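Local coordinates for disulfide isomerase DsbG N-terminal domain-containing protein (Helicobacter pylori, PDB 3TDG) that probably works as a thiol-disulfide oxidoreductase of the DsbG type, reducing or rearranging disulfide bonds in other proteins, at residues P54-S58 / S95-D100; Q59-V64 / P76-K81; L124-N129 / F259-Y263; I131-Y135 / K240-T245; K149-S155 / N176-V182. All coordinates share one frame; numbering follows the deposited sequence.

Interaction 1: P54-S58 / S95-D100; sequences PLKSS and SNKSDD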
# COMPACT_ATOMS: atom_id res chain seq x y z
N PRO A 54 14.25 9.56 29.53
CA PRO A 54 15.67 9.66 29.24
C PRO A 54 16.21 8.47 28.49
O PRO A 54 15.61 7.44 28.54
CB PRO A 54 16.28 9.70 30.62
CG PRO A 54 15.34 8.97 31.46
CD PRO A 54 13.99 9.21 30.92
N LEU A 55 17.33 8.61 27.81
CA LEU A 55 18.01 7.49 27.19
C LEU A 55 19.33 7.19 27.87
O LEU A 55 20.12 8.06 28.10
CB LEU A 55 18.28 7.76 25.73
CG LEU A 55 17.17 8.09 24.77
CD1 LEU A 55 17.78 8.38 23.45
CD2 LEU A 55 16.23 6.97 24.66
N LYS A 56 19.55 5.93 28.20
CA LYS A 56 20.77 5.51 28.84
C LYS A 56 21.90 5.85 27.93
O LYS A 56 23.02 6.06 28.34
CB LYS A 56 20.77 4.01 29.03
CG LYS A 56 19.57 3.43 29.70
CD LYS A 56 19.70 3.48 31.19
CE LYS A 56 18.85 2.43 31.86
NZ LYS A 56 18.46 2.84 33.22
N SER A 57 21.58 5.89 26.67
CA SER A 57 22.54 5.84 25.62
C SER A 57 23.08 7.22 25.23
O SER A 57 24.10 7.34 24.58
CB SER A 57 21.89 5.12 24.46
OG SER A 57 22.75 5.09 23.39
N SER A 58 22.42 8.27 25.67
CA SER A 58 22.90 9.61 25.43
C SER A 58 22.56 10.55 26.54
O SER A 58 21.56 10.42 27.18
CB SER A 58 22.32 10.16 24.16
OG SER A 58 22.55 11.54 24.11
N SER A 95 21.00 0.46 19.69
CA SER A 95 21.85 0.94 20.77
C SER A 95 22.62 -0.21 21.39
O SER A 95 22.13 -1.35 21.39
CB SER A 95 21.00 1.63 21.83
OG SER A 95 21.83 2.13 22.85
N ASN A 96 23.82 0.07 21.90
CA ASN A 96 24.50 -0.91 22.75
C ASN A 96 23.77 -1.08 24.09
O ASN A 96 24.01 -2.06 24.80
CB ASN A 96 25.99 -0.57 22.97
CG ASN A 96 26.20 0.58 23.96
OD1 ASN A 96 25.47 1.58 23.95
ND2 ASN A 96 27.21 0.45 24.82
N LYS A 97 22.88 -0.14 24.43
CA LYS A 97 22.08 -0.26 25.66
C LYS A 97 20.75 -0.92 25.35
O LYS A 97 19.87 -0.31 24.70
CB LYS A 97 21.86 1.08 26.35
CG LYS A 97 23.10 1.97 26.41
CD LYS A 97 24.19 1.37 27.29
CE LYS A 97 24.19 2.01 28.66
NZ LYS A 97 24.65 1.05 29.71
N SER A 98 20.60 -2.15 25.82
CA SER A 98 19.37 -2.93 25.63
C SER A 98 18.10 -2.28 26.22
O SER A 98 17.00 -2.49 25.70
CB SER A 98 19.55 -4.34 26.20
OG SER A 98 18.49 -5.18 25.76
N ASP A 99 18.24 -1.50 27.29
CA ASP A 99 17.12 -0.79 27.89
C ASP A 99 16.51 0.26 26.94
O ASP A 99 15.30 0.45 26.90
CB ASP A 99 17.53 -0.10 29.20
CG ASP A 99 17.82 -1.09 30.34
OD1 ASP A 99 18.79 -0.84 31.09
OD2 ASP A 99 17.09 -2.09 30.51
N ASP A 100 17.37 0.93 26.18
CA ASP A 100 16.91 1.95 25.22
C ASP A 100 16.17 1.31 24.05
O ASP A 100 15.10 1.79 23.66
CB ASP A 100 18.07 2.80 24.71
CG ASP A 100 18.60 3.78 25.76
OD1 ASP A 100 17.97 3.96 26.84
OD2 ASP A 100 19.65 4.41 25.49
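The CA atoms of Leu55 and Asp100 come within 6.0 Å as the type I turn from Leu55 to Ser58 settles against the first turn of helix 98-129, whose N-cap position is taken by Lys97. Asp100 carries most of the join. Its CG stands beside its own backbone N (chi1 -73°), which carries the buried carboxylate across toward the N-H of Lys56. That N-H meets the syn lone pair of OD1 of Asp100, with N of Lys56 2.9 Å from OD1 and an N-H...O angle of 153°. OD2 lies near the next amide, that of Ser57, but any bond there is weak and doubtful. An aspartate suits this place because its short chain brings OD1 to the N-H of Lys56.

The Lys56 chain bends at chi2 (-86°), laying its CG 3.3 Å from OD1 of Asp100 and bringing its CE past the exposed Asp99. NZ of Lys56 stays 4.3 Å from OD1 of Asp99, close enough for a weak attraction at most, beyond salt-bridge range. On the other flank small hydroxyls permit a close approach: OG of Ser57 and OG of Ser95 share a hydrogen bond of 3.1 Å. OG of Ser95 also accepts from N of Lys97 at 3.0 Å, forming an ST turn that leads into the helix. Gln42 of the second subunit binds O of Ser95, and Leu85 of that subunit packs on Ser57. A helix start held to a sheet loop beside a subunit interface is consistent with the N-terminal dimerisation domain of DsbG-like proteins.

Interaction 2: Q59-V64 / P76-K81; sequences QDLKMV and PLVVSK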
# COMPACT_ATOMS: atom_id res chain seq x y z
N GLN A 59 23.39 11.55 26.76
CA GLN A 59 23.10 12.50 27.79
C GLN A 59 22.34 13.70 27.26
O GLN A 59 21.62 14.33 27.99
CB GLN A 59 24.38 12.98 28.46
CG GLN A 59 25.06 11.96 29.34
CD GLN A 59 24.52 11.97 30.76
OE1 GLN A 59 23.31 12.01 30.98
NE2 GLN A 59 25.42 11.92 31.73
N ASP A 60 22.52 14.04 26.00
CA ASP A 60 21.81 15.18 25.47
C ASP A 60 20.42 14.81 24.93
O ASP A 60 19.53 15.60 24.94
CB ASP A 60 22.63 15.89 24.42
CG ASP A 60 21.91 17.09 23.81
OD1 ASP A 60 21.59 18.03 24.53
OD2 ASP A 60 21.68 17.10 22.60
N LEU A 61 20.25 13.60 24.45
CA LEU A 61 19.01 13.18 23.81
C LEU A 61 17.97 12.58 24.74
O LEU A 61 18.28 11.71 25.55
CB LEU A 61 19.32 12.21 22.68
CG LEU A 61 20.18 12.77 21.55
CD1 LEU A 61 20.39 11.68 20.53
CD2 LEU A 61 19.52 14.00 20.92
N LYS A 62 16.72 13.04 24.59
CA LYS A 62 15.58 12.48 25.32
C LYS A 62 14.53 11.89 24.37
O LYS A 62 14.44 12.29 23.21
CB LYS A 62 14.92 13.54 26.21
CG LYS A 62 15.89 14.36 27.08
CD LYS A 62 15.16 15.03 28.23
CE LYS A 62 15.03 14.09 29.42
NZ LYS A 62 16.35 13.94 30.13
N MET A 63 13.74 10.95 24.88
CA MET A 63 12.63 10.37 24.14
C MET A 63 11.37 11.17 24.47
O MET A 63 11.01 11.32 25.63
CB MET A 63 12.45 8.90 24.52
CG MET A 63 11.74 8.06 23.48
SD MET A 63 9.95 8.18 23.60
CE MET A 63 9.64 7.33 25.15
N VAL A 64 10.73 11.71 23.43
CA VAL A 64 9.51 12.51 23.57
C VAL A 64 8.41 11.97 22.66
O VAL A 64 8.64 11.70 21.47
CB VAL A 64 9.77 14.00 23.23
CG1 VAL A 64 8.52 14.85 23.47
CG2 VAL A 64 10.93 14.57 24.07
N PRO A 76 6.37 9.43 18.30
CA PRO A 76 7.58 9.34 19.10
C PRO A 76 8.79 10.00 18.43
O PRO A 76 9.02 9.84 17.22
CB PRO A 76 7.78 7.83 19.26
CG PRO A 76 7.23 7.26 18.00
CD PRO A 76 6.01 8.13 17.70
N LEU A 77 9.56 10.72 19.24
CA LEU A 77 10.70 11.52 18.80
C LEU A 77 11.91 11.33 19.70
O LEU A 77 11.78 11.01 20.89
CB LEU A 77 10.32 13.02 18.87
CG LEU A 77 8.96 13.48 18.32
CD1 LEU A 77 8.66 14.93 18.75
CD2 LEU A 77 8.93 13.33 16.81
N VAL A 78 13.09 11.58 19.14
CA VAL A 78 14.27 11.86 19.96
C VAL A 78 14.55 13.36 19.83
O VAL A 78 14.58 13.91 18.72
CB VAL A 78 15.48 10.95 19.55
CG1 VAL A 78 16.76 11.40 20.22
CG2 VAL A 78 15.20 9.50 19.95
N VAL A 79 14.72 14.02 20.97
CA VAL A 79 14.84 15.47 21.03
C VAL A 79 16.06 15.88 21.87
O VAL A 79 16.31 15.31 22.94
CB VAL A 79 13.54 16.11 21.60
CG1 VAL A 79 13.66 17.62 21.74
CG2 VAL A 79 12.32 15.77 20.73
N SER A 80 16.83 16.86 21.38
CA SER A 80 17.95 17.40 22.17
C SER A 80 17.47 18.14 23.42
O SER A 80 16.28 18.48 23.54
CB SER A 80 18.85 18.30 21.31
OG SER A 80 18.13 19.42 20.82
N LYS A 81 18.40 18.36 24.36
CA LYS A 81 18.14 19.08 25.61
C LYS A 81 17.54 20.46 25.42
O LYS A 81 16.60 20.84 26.13
CB LYS A 81 19.45 19.23 26.41
CG LYS A 81 19.75 18.10 27.37
CD LYS A 81 20.89 18.49 28.32
CE LYS A 81 21.07 17.47 29.44
NZ LYS A 81 19.98 17.54 30.47
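The carboxylate of Asp60 is met from above its plane by the backbone N-H of Lys81, 56° out of that plane and with N of Lys81 3.2 Å from OD1, while its other oxygen, OD2, lies closest, across the contact, to CB of Ser80. This polar end finishes an antiparallel beta hairpin built from strands 62-67 and 74-79 of the N-terminal sheet. Lys62 with Val79 and Val64 with Leu77 are hydrogen-bonded pairs, and Met63 with Val78 is the non-hydrogen-bonded pair between them. The bond from N of Lys62 to O of Val79 is 2.8 Å long and almost straight, at 174°.

Met63 and Val78 share one face of the sheet. There Met63 lies against Thr107 of helix 98-129, and Val78 meets Ile87 of the second subunit. CG1 of Val78 also fits against Leu61, crossing it at about a right angle, 3.6 Å from CB. Leu61 in turn packs on Leu61 of the second subunit. Val64, Leu77 and Val79 lie on the other face with Lys62; branched apolar chains suit the packing of Val64 on Ile49 and of Leu77 and Val79 on Ile86. Val64 and Val79 meet there through their CG2 methyls, 3.8 Å apart.

Interaction 3: L124-N129 / F259-Y263; sequences LNAIFN and FLYHY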
# COMPACT_ATOMS: atom_id res chain seq x y z
N LEU A 124 -14.71 5.56 10.91
CA LEU A 124 -16.10 5.38 11.31
C LEU A 124 -16.90 6.69 11.22
O LEU A 124 -17.96 6.72 10.58
CB LEU A 124 -16.20 4.78 12.71
CG LEU A 124 -15.99 3.25 12.79
CD1 LEU A 124 -15.83 2.80 14.24
CD2 LEU A 124 -17.13 2.48 12.10
N ASN A 125 -16.39 7.74 11.87
CA ASN A 125 -16.93 9.09 11.72
C ASN A 125 -17.16 9.48 10.27
O ASN A 125 -18.20 10.04 9.95
CB ASN A 125 -16.02 10.12 12.36
CG ASN A 125 -16.04 10.05 13.85
OD1 ASN A 125 -16.78 9.27 14.44
ND2 ASN A 125 -15.22 10.88 14.48
N ALA A 126 -16.20 9.19 9.39
CA ALA A 126 -16.35 9.49 7.97
C ALA A 126 -17.46 8.65 7.31
O ALA A 126 -18.21 9.16 6.47
CB ALA A 126 -15.06 9.32 7.24
N ILE A 127 -17.54 7.37 7.67
CA ILE A 127 -18.64 6.53 7.19
C ILE A 127 -19.99 7.14 7.55
O ILE A 127 -20.83 7.33 6.67
CB ILE A 127 -18.54 5.06 7.67
CG1 ILE A 127 -17.41 4.36 6.90
CG2 ILE A 127 -19.89 4.32 7.46
CD1 ILE A 127 -16.95 3.07 7.55
N PHE A 128 -20.19 7.48 8.81
CA PHE A 128 -21.45 8.04 9.26
C PHE A 128 -21.77 9.45 8.75
O PHE A 128 -22.95 9.80 8.63
CB PHE A 128 -21.57 7.94 10.78
CG PHE A 128 -21.67 6.52 11.24
CD1 PHE A 128 -22.81 5.77 10.96
CD2 PHE A 128 -20.61 5.92 11.92
CE1 PHE A 128 -22.91 4.44 11.35
CE2 PHE A 128 -20.69 4.59 12.31
CZ PHE A 128 -21.85 3.85 12.03
N ASN A 129 -20.73 10.24 8.47
CA ASN A 129 -20.90 11.58 7.90
C ASN A 129 -21.23 11.54 6.43
O ASN A 129 -21.76 12.50 5.89
CB ASN A 129 -19.63 12.42 8.11
CG ASN A 129 -19.40 12.76 9.57
OD1 ASN A 129 -20.35 12.93 10.35
ND2 ASN A 129 -18.13 12.86 9.96
N PHE A 259 -24.36 -3.19 14.36
CA PHE A 259 -23.13 -2.48 14.71
C PHE A 259 -23.51 -1.22 15.49
O PHE A 259 -24.24 -0.36 14.98
CB PHE A 259 -22.37 -2.14 13.43
CG PHE A 259 -21.05 -1.45 13.66
CD1 PHE A 259 -19.87 -2.17 13.64
CD2 PHE A 259 -21.00 -0.07 13.87
CE1 PHE A 259 -18.63 -1.55 13.86
CE2 PHE A 259 -19.78 0.58 14.08
CZ PHE A 259 -18.59 -0.17 14.08
N LEU A 260 -23.05 -1.12 16.73
CA LEU A 260 -23.31 0.08 17.52
C LEU A 260 -22.04 0.94 17.62
O LEU A 260 -20.92 0.42 17.72
CB LEU A 260 -23.84 -0.27 18.90
CG LEU A 260 -25.29 -0.72 19.04
CD1 LEU A 260 -25.59 -2.02 18.27
CD2 LEU A 260 -25.63 -0.91 20.52
N TYR A 261 -22.22 2.26 17.55
CA TYR A 261 -21.09 3.18 17.62
C TYR A 261 -21.50 4.45 18.36
O TYR A 261 -22.41 5.18 17.92
CB TYR A 261 -20.56 3.50 16.22
CG TYR A 261 -19.39 4.47 16.16
CD1 TYR A 261 -18.17 4.19 16.80
CD2 TYR A 261 -19.50 5.67 15.45
CE1 TYR A 261 -17.10 5.09 16.75
CE2 TYR A 261 -18.45 6.57 15.39
CZ TYR A 261 -17.24 6.29 16.03
OH TYR A 261 -16.20 7.20 15.95
N HIS A 262 -20.86 4.67 19.51
CA HIS A 262 -20.99 5.93 20.24
C HIS A 262 -20.17 6.99 19.53
O HIS A 262 -18.96 6.85 19.40
CB HIS A 262 -20.53 5.78 21.69
CG HIS A 262 -21.47 4.99 22.54
ND1 HIS A 262 -22.58 5.54 23.13
CD2 HIS A 262 -21.49 3.67 22.86
CE1 HIS A 262 -23.24 4.61 23.80
NE2 HIS A 262 -22.60 3.46 23.64
N TYR A 263 -20.86 8.03 19.04
CA TYR A 263 -20.22 9.14 18.34
C TYR A 263 -19.99 10.31 19.31
O TYR A 263 -19.51 10.12 20.43
CB TYR A 263 -21.10 9.60 17.17
CG TYR A 263 -20.47 10.63 16.23
CD1 TYR A 263 -20.21 10.29 14.89
CD2 TYR A 263 -20.16 11.93 16.66
CE1 TYR A 263 -19.65 11.22 14.01
CE2 TYR A 263 -19.59 12.87 15.79
CZ TYR A 263 -19.34 12.50 14.46
OH TYR A 263 -18.78 13.40 13.58
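Leu124 fits between two rings of the strand, with one methyl for each. Its CD2 reaches the Phe259 ring, 3.6 Å from CZ, while CD1 lies over a face of Tyr261, 3.6 Å from CE1. CB of Leu124 covers the same Tyr261 ring in a CH-pi contact, 4.0 Å from the centroid. A forked, flexible leucine is well shaped for filling this angle between two flat groups. One helical turn further on, Phe128 comes alongside Tyr261. Their planes are nearly parallel, 11° apart, yet the rings meet rim to rim without overlapping, CE2 of Phe128 being 3.5 Å from CD2 of Tyr261.

The contact joins the C-terminal end of the long helix 98-129, which spans from the N-terminal domain, to strand 259-262, an outermost strand of the mixed sheet in the thioredoxin-fold domain. Phe259 lies near, without touching, a probable CxxC motif.

Polar groups take over where Tyr261 reaches past the leucine. With CG of Tyr261 anti to the backbone N (chi1 179°), the ring extends toward the helix, and its OH donates to OD1 of Asn125 at 2.6 Å. The hydroxyl sits above the amide plane, 44° out of it, while OD1 lies at the edge of the ring. Further toward solvent, the exposed Tyr263 flanks the same amide, its CE1 3.5 Å from OD1 of Asn125.

Interaction 4: I131-Y135 / K240-T245; sequences IPADY and KVENTT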
# COMPACT_ATOMS: atom_id res chain seq x y z
N ILE A 131 -23.29 9.26 5.02
CA ILE A 131 -24.67 8.74 4.82
C ILE A 131 -25.63 9.91 4.51
O ILE A 131 -25.59 10.92 5.22
CB ILE A 131 -25.15 7.97 6.09
CG1 ILE A 131 -24.32 6.69 6.30
CG2 ILE A 131 -26.63 7.63 6.05
CD1 ILE A 131 -24.52 6.07 7.69
N PRO A 132 -26.49 9.79 3.47
CA PRO A 132 -27.40 10.92 3.19
C PRO A 132 -28.10 11.41 4.45
O PRO A 132 -28.45 10.61 5.34
CB PRO A 132 -28.40 10.33 2.18
CG PRO A 132 -27.60 9.29 1.46
CD PRO A 132 -26.64 8.71 2.48
N ALA A 133 -28.30 12.72 4.53
CA ALA A 133 -28.77 13.37 5.75
C ALA A 133 -30.16 12.94 6.22
O ALA A 133 -30.47 13.01 7.42
CB ALA A 133 -28.71 14.87 5.58
N ASP A 134 -31.01 12.52 5.28
CA ASP A 134 -32.35 12.06 5.63
C ASP A 134 -32.41 10.53 5.89
O ASP A 134 -33.45 10.01 6.26
CB ASP A 134 -33.35 12.43 4.52
CG ASP A 134 -32.97 11.85 3.18
OD1 ASP A 134 -33.89 11.51 2.40
OD2 ASP A 134 -31.77 11.69 2.88
N TYR A 135 -31.29 9.84 5.69
CA TYR A 135 -31.29 8.38 5.70
C TYR A 135 -31.46 7.81 7.12
O TYR A 135 -32.33 6.93 7.34
CB TYR A 135 -30.05 7.83 4.99
CG TYR A 135 -30.17 6.36 4.67
CD1 TYR A 135 -30.62 5.93 3.42
CD2 TYR A 135 -29.87 5.39 5.63
CE1 TYR A 135 -30.75 4.61 3.12
CE2 TYR A 135 -30.01 4.03 5.35
CZ TYR A 135 -30.45 3.65 4.09
OH TYR A 135 -30.58 2.32 3.77
N LYS A 240 -31.23 4.02 -3.59
CA LYS A 240 -30.65 4.81 -2.51
C LYS A 240 -30.18 3.89 -1.36
O LYS A 240 -29.06 4.05 -0.83
CB LYS A 240 -31.65 5.84 -2.00
CG LYS A 240 -31.03 6.83 -1.05
CD LYS A 240 -32.06 7.67 -0.35
CE LYS A 240 -31.41 8.99 0.06
NZ LYS A 240 -32.26 9.81 0.97
N VAL A 241 -31.04 2.94 -0.98
CA VAL A 241 -30.67 1.90 -0.01
C VAL A 241 -29.43 1.13 -0.46
O VAL A 241 -28.49 0.95 0.33
CB VAL A 241 -31.85 0.93 0.28
CG1 VAL A 241 -31.38 -0.34 1.00
CG2 VAL A 241 -32.93 1.65 1.11
N GLU A 242 -29.43 0.66 -1.71
CA GLU A 242 -28.32 -0.14 -2.24
C GLU A 242 -27.01 0.64 -2.22
O GLU A 242 -25.99 0.09 -1.83
CB GLU A 242 -28.62 -0.70 -3.64
CG GLU A 242 -29.67 -1.83 -3.65
CD GLU A 242 -30.11 -2.26 -5.05
OE1 GLU A 242 -30.81 -3.30 -5.15
OE2 GLU A 242 -29.78 -1.58 -6.05
N ASN A 243 -27.04 1.91 -2.63
CA ASN A 243 -25.86 2.78 -2.64
C ASN A 243 -25.37 3.15 -1.25
O ASN A 243 -24.16 3.12 -0.98
CB ASN A 243 -26.12 4.08 -3.44
CG ASN A 243 -26.37 3.81 -4.94
OD1 ASN A 243 -26.22 2.69 -5.43
ND2 ASN A 243 -26.76 4.86 -5.66
N THR A 244 -26.30 3.52 -0.37
CA THR A 244 -25.94 3.87 1.00
C THR A 244 -25.28 2.66 1.72
O THR A 244 -24.25 2.81 2.39
CB THR A 244 -27.16 4.39 1.78
OG1 THR A 244 -27.77 5.45 1.05
CG2 THR A 244 -26.75 4.92 3.16
N THR A 245 -25.88 1.48 1.54
CA THR A 245 -25.44 0.25 2.19
C THR A 245 -24.05 -0.15 1.68
O THR A 245 -23.16 -0.47 2.48
CB THR A 245 -26.46 -0.89 1.95
OG1 THR A 245 -27.72 -0.53 2.53
CG2 THR A 245 -26.00 -2.22 2.57
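NZ of Lys240 sits between the two carboxylate oxygens of Asp134, 2.7 Å from OD2, to which it donates in a salt bridge on the syn side, and 2.8 Å from OD1. The lysine stretches its whole chain from the helix to arrive there, whereas the short Asp134 turns CG between its backbone N and carbonyl carbon (chi1 59°). On the way, CE of Lys240 slides past the ring of Pro132, 3.9 Å from CB. A long aliphatic chain with a charged end can thus pack on the proline and still reach the carboxylate.

Deeper in, Thr244 sets its CG2 methyl squarely over the centre of the Tyr135 ring, 3.8 Å from the centroid. Its hydroxyl is turned back to the helix, OG1 donating to O of Lys240 at 2.7 Å, on the opposite face of that carbonyl from N of Thr244. Threonine fits because the helix satisfies its buried hydroxyl and leaves the methyl for the ring. Val241 lies beside the phenol end, its CG2 3.6 Å from OH of Tyr135.

This loop after helix 98-129 is thereby wedged between helix 235-249 and strand 177-182: Tyr135 OH bonds O of Val182, and Gln198 and Arg205 of helix 188-206 hold backbone carbonyls of the loop.

Interaction 5: K149-S155 / N176-V182; sequences KILYIVS and NTVRMVV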
# COMPACT_ATOMS: atom_id res chain seq x y z
N LYS A 149 -26.00 12.81 23.51
CA LYS A 149 -25.21 11.58 23.48
C LYS A 149 -25.66 10.70 22.31
O LYS A 149 -26.75 10.12 22.34
CB LYS A 149 -25.30 10.85 24.83
CG LYS A 149 -24.75 11.68 26.02
CD LYS A 149 -24.84 10.88 27.34
CE LYS A 149 -25.14 11.81 28.53
NZ LYS A 149 -25.54 11.05 29.77
N ILE A 150 -24.84 10.64 21.27
CA ILE A 150 -25.23 10.04 20.00
C ILE A 150 -24.80 8.58 19.87
O ILE A 150 -23.60 8.27 19.91
CB ILE A 150 -24.70 10.85 18.78
CG1 ILE A 150 -25.20 12.31 18.82
CG2 ILE A 150 -25.08 10.19 17.45
CD1 ILE A 150 -26.68 12.49 18.48
N LEU A 151 -25.79 7.69 19.69
CA LEU A 151 -25.54 6.27 19.42
C LEU A 151 -26.00 5.88 18.02
O LEU A 151 -27.19 5.89 17.73
CB LEU A 151 -26.23 5.40 20.46
CG LEU A 151 -26.22 3.88 20.32
CD1 LEU A 151 -24.80 3.32 20.27
CD2 LEU A 151 -26.99 3.28 21.48
N TYR A 152 -25.06 5.54 17.15
CA TYR A 152 -25.37 5.00 15.85
C TYR A 152 -25.60 3.49 15.95
O TYR A 152 -24.81 2.78 16.57
CB TYR A 152 -24.23 5.26 14.88
CG TYR A 152 -24.29 6.60 14.20
CD1 TYR A 152 -25.10 6.79 13.07
CD2 TYR A 152 -23.55 7.69 14.68
CE1 TYR A 152 -25.16 8.02 12.43
CE2 TYR A 152 -23.60 8.93 14.04
CZ TYR A 152 -24.40 9.09 12.92
OH TYR A 152 -24.48 10.32 12.28
N ILE A 153 -26.68 3.01 15.33
CA ILE A 153 -26.97 1.59 15.25
C ILE A 153 -27.17 1.17 13.78
O ILE A 153 -28.17 1.53 13.16
CB ILE A 153 -28.22 1.23 16.08
CG1 ILE A 153 -28.04 1.70 17.53
CG2 ILE A 153 -28.51 -0.31 16.01
CD1 ILE A 153 -29.17 1.37 18.44
N VAL A 154 -26.22 0.43 13.23
CA VAL A 154 -26.35 -0.09 11.86
C VAL A 154 -27.08 -1.43 11.99
O VAL A 154 -26.66 -2.30 12.76
CB VAL A 154 -25.01 -0.23 11.15
CG1 VAL A 154 -25.20 -0.74 9.70
CG2 VAL A 154 -24.27 1.13 11.14
N SER A 155 -28.19 -1.57 11.27
CA SER A 155 -29.17 -2.61 11.52
C SER A 155 -29.84 -3.08 10.21
O SER A 155 -30.19 -2.25 9.36
CB SER A 155 -30.22 -2.11 12.49
OG SER A 155 -31.19 -3.11 12.80
N ASN A 176 -29.36 7.62 25.47
CA ASN A 176 -28.81 8.26 24.26
C ASN A 176 -29.87 8.75 23.28
O ASN A 176 -31.02 8.35 23.34
CB ASN A 176 -27.93 7.28 23.47
CG ASN A 176 -26.68 6.88 24.20
OD1 ASN A 176 -25.60 7.42 23.97
ND2 ASN A 176 -26.81 5.89 25.07
N THR A 177 -29.45 9.62 22.37
CA THR A 177 -30.19 9.82 21.13
C THR A 177 -29.64 8.80 20.16
O THR A 177 -28.43 8.74 19.94
CB THR A 177 -30.09 11.26 20.59
OG1 THR A 177 -30.99 12.09 21.33
CG2 THR A 177 -30.47 11.33 19.11
N VAL A 178 -30.53 8.00 19.60
CA VAL A 178 -30.17 6.94 18.66
C VAL A 178 -30.37 7.37 17.21
O VAL A 178 -31.44 7.88 16.85
CB VAL A 178 -30.98 5.65 18.96
CG1 VAL A 178 -30.87 4.62 17.80
CG2 VAL A 178 -30.54 5.05 20.29
N ARG A 179 -29.33 7.19 16.40
CA ARG A 179 -29.45 7.28 14.95
C ARG A 179 -29.39 5.88 14.34
O ARG A 179 -28.31 5.31 14.13
CB ARG A 179 -28.36 8.16 14.36
CG ARG A 179 -28.44 9.61 14.84
CD ARG A 179 -27.39 10.48 14.22
NE ARG A 179 -27.52 11.85 14.73
CZ ARG A 179 -26.57 12.77 14.69
NH1 ARG A 179 -25.39 12.49 14.14
NH2 ARG A 179 -26.81 13.97 15.18
N MET A 180 -30.57 5.34 14.07
CA MET A 180 -30.66 4.02 13.49
C MET A 180 -30.49 4.07 11.95
O MET A 180 -31.24 4.76 11.26
CB MET A 180 -32.00 3.39 13.88
CG MET A 180 -32.05 1.90 13.63
SD MET A 180 -33.31 1.15 14.66
CE MET A 180 -33.54 -0.39 13.78
N VAL A 181 -29.51 3.33 11.45
CA VAL A 181 -29.20 3.28 10.03
C VAL A 181 -29.63 1.91 9.52
O VAL A 181 -28.96 0.90 9.79
CB VAL A 181 -27.70 3.51 9.78
CG1 VAL A 181 -27.34 3.42 8.30
CG2 VAL A 181 -27.26 4.88 10.36
N VAL A 182 -30.76 1.86 8.81
CA VAL A 182 -31.38 0.60 8.38
C VAL A 182 -30.88 0.24 6.98
O VAL A 182 -31.20 0.92 6.00
CB VAL A 182 -32.93 0.63 8.47
CG1 VAL A 182 -33.54 -0.75 8.12
CG2 VAL A 182 -33.37 1.03 9.84
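Leu151, Ile153, Val178 and Met180 form the tightly packed face of two parallel strands, in contrast to the opposite face, where the partly exposed Ile150 and Arg179 lie toward solvent beside the buried Tyr152. The strand axes are 4.6 Å apart at closest and their directions differ by 22°. Regular backbone bonds join them, such as N of Leu151 to O of Thr177 at 2.9 Å and N of Val181 to O of Ile153 at 2.8 Å. On the packed face, CD1 of Ile153 touches CG1 of Val178 at 3.7 Å; Val178 lies under helix 169-175, while Ile153 packs on Leu260 of strand 259-262.

Across the sheet, Arg179 is extended from CG to NE. Its CB rides over one face of the Tyr152 ring, and NH1 donates to OH of Tyr152 at 3.0 Å, nearly within the guanidinium plane. Tyr152 itself is stacked on Phe128 of helix 98-129. CD1 of Ile150 covers a face of that guanidinium, 3.6 Å from NH2. With NE salt-bridged to Glu138, the arginine can lay its aliphatic part over the tyrosine ring while its charged end is met by Glu138. Toward the other end this face is buried again, with Val154 and Val181.

The pair is the beta-alpha-beta unit of the thioredoxin fold, its strands linked through helices 160-167 and 169-175. Helix 211-222 covers Met180 and Val182, and strands 137-139 and 259-262 flank the pair.

Interactions 1 and 2 touch through Leu55 and Met63 in the N-terminal domain, and both reach the second subunit. Interactions 3, 4 and 5 belong to the thioredoxin-fold half, with centres 37 to 54 Å from those of the first two. Helix 98-129 spans the gap, starting in interaction 1 and ending in interaction 3. Interactions 2 and 5 are the buried sheet contacts, antiparallel and parallel respectively, and rest on backbone bonds and branched apolar chains. The other three are partly buried and lean on side chains: a carboxylate binding a turn amide in 1, aromatic rings in 3, a salt bridge beside a threonine-tyrosine contact in 4. Strand 150-155 adjoins 259-262, tying interactions 3 and 5 into one sheet.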